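Local coordinates for protein acetone carboxylase alpha subunit (Xanthobacter autotrophicus Py2, PDB 5M45) that forms the alpha subunit of a multi-subunit carboxylase and contains a region of the hydantoinase B/oxoprolinase family, at residues Val296-His300 against Glu301-Val305. Numbering follows the deposited sequence.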
loop_
_atom_site.group_PDB
_atom_site.type_symbol
_atom_site.label_atom_id
_atom_site.label_comp_id
_atom_site.label_asym_id
_atom_site.label_seq_id
_atom_site.Cartn_x
_atom_site.Cartn_y
_atom_site.Cartn_z
ATOM N N VAL A 296 -1.342 10.940 -24.312
ATOM C CA VAL A 296 -1.842 10.974 -22.935
ATOM C C VAL A 296 -2.840 12.148 -22.773
ATOM O O VAL A 296 -2.452 13.237 -22.331
ATOM C CB VAL A 296 -0.698 11.085 -21.929
ATOM C CG1 VAL A 296 -1.231 11.017 -20.501
ATOM C CG2 VAL A 296 0.331 9.969 -22.147
ATOM N N PRO A 297 -4.144 11.910 -23.108
ATOM C CA PRO A 297 -5.153 12.979 -23.076
ATOM C C PRO A 297 -5.780 13.199 -21.674
ATOM O O PRO A 297 -6.992 12.962 -21.472
ATOM C CB PRO A 297 -6.175 12.531 -24.126
ATOM C CG PRO A 297 -6.088 11.051 -24.146
ATOM C CD PRO A 297 -4.619 10.754 -23.904
ATOM N N TYR A 298 -4.948 13.684 -20.724
ATOM C CA TYR A 298 -5.401 13.840 -19.334
ATOM C C TYR A 298 -6.147 15.148 -19.078
ATOM O O TYR A 298 -6.671 15.343 -17.983
ATOM C CB TYR A 298 -4.244 13.643 -18.329
ATOM C CG TYR A 298 -4.019 12.217 -17.820
ATOM C CD1 TYR A 298 -4.322 11.093 -18.613
ATOM C CD2 TYR A 298 -3.486 11.991 -16.556
ATOM C CE1 TYR A 298 -4.090 9.801 -18.153
ATOM C CE2 TYR A 298 -3.256 10.709 -16.083
ATOM C CZ TYR A 298 -3.560 9.613 -16.880
ATOM O OH TYR A 298 -3.334 8.335 -16.431
ATOM N N ALA A 299 -6.217 16.041 -20.052
ATOM C CA ALA A 299 -7.010 17.282 -19.910
ATOM C C ALA A 299 -8.530 17.043 -19.911
ATOM O O ALA A 299 -9.265 17.841 -19.319
ATOM C CB ALA A 299 -6.625 18.327 -20.958
ATOM N N HIS A 300 -8.985 15.954 -20.549
ATOM C CA HIS A 300 -10.421 15.693 -20.741
ATOM C C HIS A 300 -11.128 15.518 -19.369
ATOM O O HIS A 300 -10.556 14.933 -18.438
ATOM C CB HIS A 300 -10.607 14.404 -21.590
ATOM C CG HIS A 300 -11.970 14.233 -22.179
ATOM N ND1 HIS A 300 -13.020 13.684 -21.487
ATOM C CD2 HIS A 300 -12.440 14.472 -23.428
ATOM C CE1 HIS A 300 -14.090 13.612 -22.263
ATOM N NE2 HIS A 300 -13.770 14.099 -23.442
ATOM N N GLU A 301 -12.372 15.968 -19.284
ATOM C CA GLU A 301 -13.133 15.875 -18.038
ATOM C C GLU A 301 -13.391 14.446 -17.515
ATOM O O GLU A 301 -13.623 14.261 -16.329
ATOM C CB GLU A 301 -14.460 16.650 -18.124
ATOM C CG GLU A 301 -15.477 16.065 -19.103
ATOM C CD GLU A 301 -16.901 16.607 -18.930
ATOM O OE1 GLU A 301 -17.610 16.640 -19.968
ATOM O OE2 GLU A 301 -17.320 16.946 -17.770
ATOM N N ASP A 302 -13.353 13.435 -18.383
ATOM C CA ASP A 302 -13.586 12.046 -17.973
ATOM C C ASP A 302 -12.315 11.358 -17.429
ATOM O O ASP A 302 -12.371 10.183 -17.095
ATOM C CB ASP A 302 -14.225 11.231 -19.116
ATOM C CG ASP A 302 -15.700 11.606 -19.358
ATOM O OD1 ASP A 302 -16.259 12.374 -18.533
ATOM O OD2 ASP A 302 -16.322 11.101 -20.341
ATOM N N VAL A 303 -11.188 12.091 -17.345
ATOM C CA VAL A 303 -10.034 11.666 -16.582
ATOM C C VAL A 303 -10.045 12.430 -15.228
ATOM O O VAL A 303 -9.533 13.561 -15.134
ATOM C CB VAL A 303 -8.716 11.895 -17.338
ATOM C CG1 VAL A 303 -7.526 11.395 -16.537
ATOM C CG2 VAL A 303 -8.747 11.163 -18.705
ATOM N N ARG A 304 -10.601 11.792 -14.197
ATOM C CA ARG A 304 -10.817 12.433 -12.895
ATOM C C ARG A 304 -9.690 12.105 -11.949
ATOM O O ARG A 304 -9.844 11.276 -11.065
ATOM C CB ARG A 304 -12.163 12.015 -12.282
ATOM C CG ARG A 304 -13.241 12.643 -13.090
ATOM C CD ARG A 304 -14.701 12.418 -12.736
ATOM N NE ARG A 304 -15.336 12.853 -13.994
ATOM C CZ ARG A 304 -16.632 12.780 -14.327
ATOM N NH1 ARG A 304 -17.541 12.355 -13.430
ATOM N NH2 ARG A 304 -17.001 13.173 -15.575
ATOM N N VAL A 305 -8.552 12.741 -12.141
ATOM C CA VAL A 305 -7.408 12.491 -11.274
ATOM C C VAL A 305 -7.429 13.434 -10.051
ATOM O O VAL A 305 -7.925 14.529 -10.129
ATOM C CB VAL A 305 -6.069 12.561 -12.029
ATOM C CG1 VAL A 305 -5.914 11.355 -12.955
ATOM C CG2 VAL A 305 -5.878 13.872 -12.764
#
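With chi1 of His300 at -164°, the imidazole swings away from the backbone N and lies alongside the chain ahead, where ND1 accepts the amide of Asp302; in Val303 a chi1 of -178° sets CG1 over the Tyr298 ring. The first contact lies within a type I beta turn, His300 to Val303, in the loop between strands 286-297 and 313-324; the second reaches back from the last residue of the turn to Tyr298. Val303 N closes the turn on His300 O at 3.1 Å. The side-chain bond, Asp302 N to His300 ND1, is also 3.1 Å and nearly straight, with the donor close to the imidazole plane, which favours this rotation of the ring. The Asp302 side chain runs alongside the imidazole, its carboxylate turned 62° from the ring. Asp302 OD1 pairs with Arg304 NH2, while OD2 forms salt bridges to Arg559 and Lys600. Arg304 NE in turn donates to Glu301 O at 3.2 Å, tying the guanidinium back to the turn. On the apolar side, Val305 CG1 comes obliquely to Tyr298 CE2, and the phenol OH is hydrogen-bonded to Tyr345. Val303 CG1 sits 3.9 Å from the Tyr298 ring centroid, a CH-pi contact over one face.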